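Local coordinates for protein putative cytosine/guanine deaminase (Unidentified, PDB 2PAJ) that catalyses the hydrolytic deamination of pterins such as isoxanthopterin, as a zinc-dependent hydrolase of the amidohydrolase superfamily, at residues A19-G24 with P31-G36. Residues are numbered along the deposited sequence; the frame is centred on the assembly and turned at random.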
loop_
_atom_site.group_PDB
_atom_site.type_symbol
_atom_site.label_atom_id
_atom_site.label_comp_id
_atom_site.label_asym_id
_atom_site.label_seq_id
_atom_site.Cartn_x
_atom_site.Cartn_y
_atom_site.Cartn_z
ATOM N N ALA A 19 19.941 -14.583 3.044
ATOM C CA ALA A 19 18.705 -15.175 2.545
ATOM C C ALA A 19 18.016 -14.260 1.532
ATOM O O ALA A 19 18.123 -13.032 1.613
ATOM C CB ALA A 19 17.768 -15.467 3.700
ATOM N N ILE A 20 17.304 -14.871 0.585
ATOM C CA ILE A 20 16.589 -14.135 -0.454
ATOM C C ILE A 20 15.171 -14.655 -0.694
ATOM O O ILE A 20 14.984 -15.698 -1.315
ATOM C CB ILE A 20 17.331 -14.210 -1.811
ATOM C CG1 ILE A 20 18.788 -13.761 -1.658
ATOM C CG2 ILE A 20 16.633 -13.317 -2.819
ATOM C CD1 ILE A 20 19.624 -13.885 -2.930
ATOM N N MET A 21 14.170 -13.932 -0.207
ATOM C CA MET A 21 12.783 -14.336 -0.432
ATOM C C MET A 21 12.295 -13.670 -1.733
ATOM O O MET A 21 12.432 -12.466 -1.920
ATOM C CB MET A 21 11.910 -13.934 0.758
ATOM C CG MET A 21 12.368 -14.503 2.111
ATOM S SD MET A 21 12.752 -16.279 2.164
ATOM C CE MET A 21 11.145 -17.001 2.187
ATOM N N THR A 22 11.731 -14.472 -2.628
ATOM C CA THR A 22 11.279 -13.998 -3.927
ATOM C C THR A 22 9.903 -13.376 -4.007
ATOM O O THR A 22 9.607 -12.640 -4.947
ATOM C CB THR A 22 11.274 -15.131 -4.939
ATOM O OG1 THR A 22 12.441 -15.934 -4.757
ATOM C CG2 THR A 22 11.281 -14.559 -6.362
ATOM N N GLY A 23 9.061 -13.670 -3.033
ATOM C CA GLY A 23 7.717 -13.145 -3.078
ATOM C C GLY A 23 6.949 -13.956 -4.106
ATOM O O GLY A 23 6.001 -13.470 -4.711
ATOM N N GLY A 24 7.382 -15.199 -4.301
ATOM C CA GLY A 24 6.738 -16.083 -5.246
ATOM C C GLY A 24 5.712 -16.956 -4.557
ATOM O O GLY A 24 5.747 -17.120 -3.344
ATOM N N PRO A 31 9.146 -20.245 -7.271
ATOM C CA PRO A 31 9.797 -20.390 -5.958
ATOM C C PRO A 31 9.670 -19.162 -5.042
ATOM O O PRO A 31 9.769 -18.016 -5.497
ATOM C CB PRO A 31 11.247 -20.719 -6.326
ATOM C CG PRO A 31 11.408 -20.131 -7.698
ATOM C CD PRO A 31 10.114 -20.468 -8.359
ATOM N N SER A 32 9.454 -19.413 -3.752
ATOM C CA SER A 32 9.280 -18.336 -2.779
ATOM C C SER A 32 10.592 -17.884 -2.168
ATOM O O SER A 32 10.708 -16.776 -1.649
ATOM C CB SER A 32 8.320 -18.768 -1.660
ATOM O OG SER A 32 8.912 -19.722 -0.794
ATOM N N ARG A 33 11.576 -18.766 -2.211
ATOM C CA ARG A 33 12.888 -18.465 -1.677
ATOM C C ARG A 33 13.870 -18.970 -2.709
ATOM O O ARG A 33 13.729 -20.079 -3.230
ATOM C CB ARG A 33 13.112 -19.199 -0.362
ATOM C CG ARG A 33 14.397 -18.835 0.335
ATOM C CD ARG A 33 14.681 -19.821 1.440
ATOM N NE ARG A 33 15.748 -19.380 2.329
ATOM C CZ ARG A 33 15.605 -19.245 3.640
ATOM N NH1 ARG A 33 14.437 -19.513 4.221
ATOM N NH2 ARG A 33 16.634 -18.843 4.369
ATOM N N VAL A 34 14.862 -18.162 -3.030
ATOM C CA VAL A 34 15.830 -18.604 -4.004
ATOM C C VAL A 34 17.187 -18.736 -3.359
ATOM O O VAL A 34 17.883 -17.754 -3.121
ATOM C CB VAL A 34 15.931 -17.635 -5.191
ATOM C CG1 VAL A 34 16.274 -16.251 -4.706
ATOM C CG2 VAL A 34 16.986 -18.113 -6.159
ATOM N N PRO A 35 17.556 -19.961 -2.988
ATOM C CA PRO A 35 18.894 -19.989 -2.391
ATOM C C PRO A 35 19.865 -19.572 -3.504
ATOM O O PRO A 35 20.057 -20.298 -4.489
ATOM C CB PRO A 35 19.035 -21.453 -1.935
ATOM C CG PRO A 35 17.598 -21.776 -1.492
ATOM C CD PRO A 35 16.780 -21.171 -2.637
ATOM N N GLY A 36 20.404 -18.365 -3.347
ATOM C CA GLY A 36 21.335 -17.776 -4.300
ATOM C C GLY A 36 21.991 -16.728 -3.445
ATOM O O GLY A 36 21.440 -16.457 -2.378
HETATM O O HOH W 1 8.920 -15.146 -0.449
#
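The backbones of Met21 and Arg33 form the non-hydrogen-bonded pair of a single antiparallel bridge, CA to CA 4.3 Å, flanked by two backbone hydrogen bonds: Val34 N to Ile20 O (3.0 Å) and Thr22 N to Ser32 O (2.7 Å). Val34 N approaches Ile20 O almost in line with its C=O bond (172°), whereas Thr22 N comes from above the Ser32 carbonyl plane. Ser32 O also accepts a bond from a water that in turn takes the N-H of Gly23, extending the link where the pairing ends. On one side of the bridge Met21 SD rests against Arg33 CG (3.5 Å) and also lies over one face of the guanidinium. Arg33 CG stands anti to the backbone N (chi1 -174°), and the extended chain beyond it carries NH2 to within 3.6 Å of Ala19 CB, while NH1 forms a salt bridge with Asp429. On the other side Ile20 CG2 meets Val34 CG1 at 3.5 Å, with Thr22 OG1 beside the same methyl, and Ile20 CD1 reaches the carbonyl oxygen of Gly36. Met21 also packs on Ile387 of helix 383-398 and on Tyr69. Away from the zinc site, this isolated antiparallel beta bridge folds the loop leading to strand 39-42 back against the end of strand 19-20 and the residues that follow it.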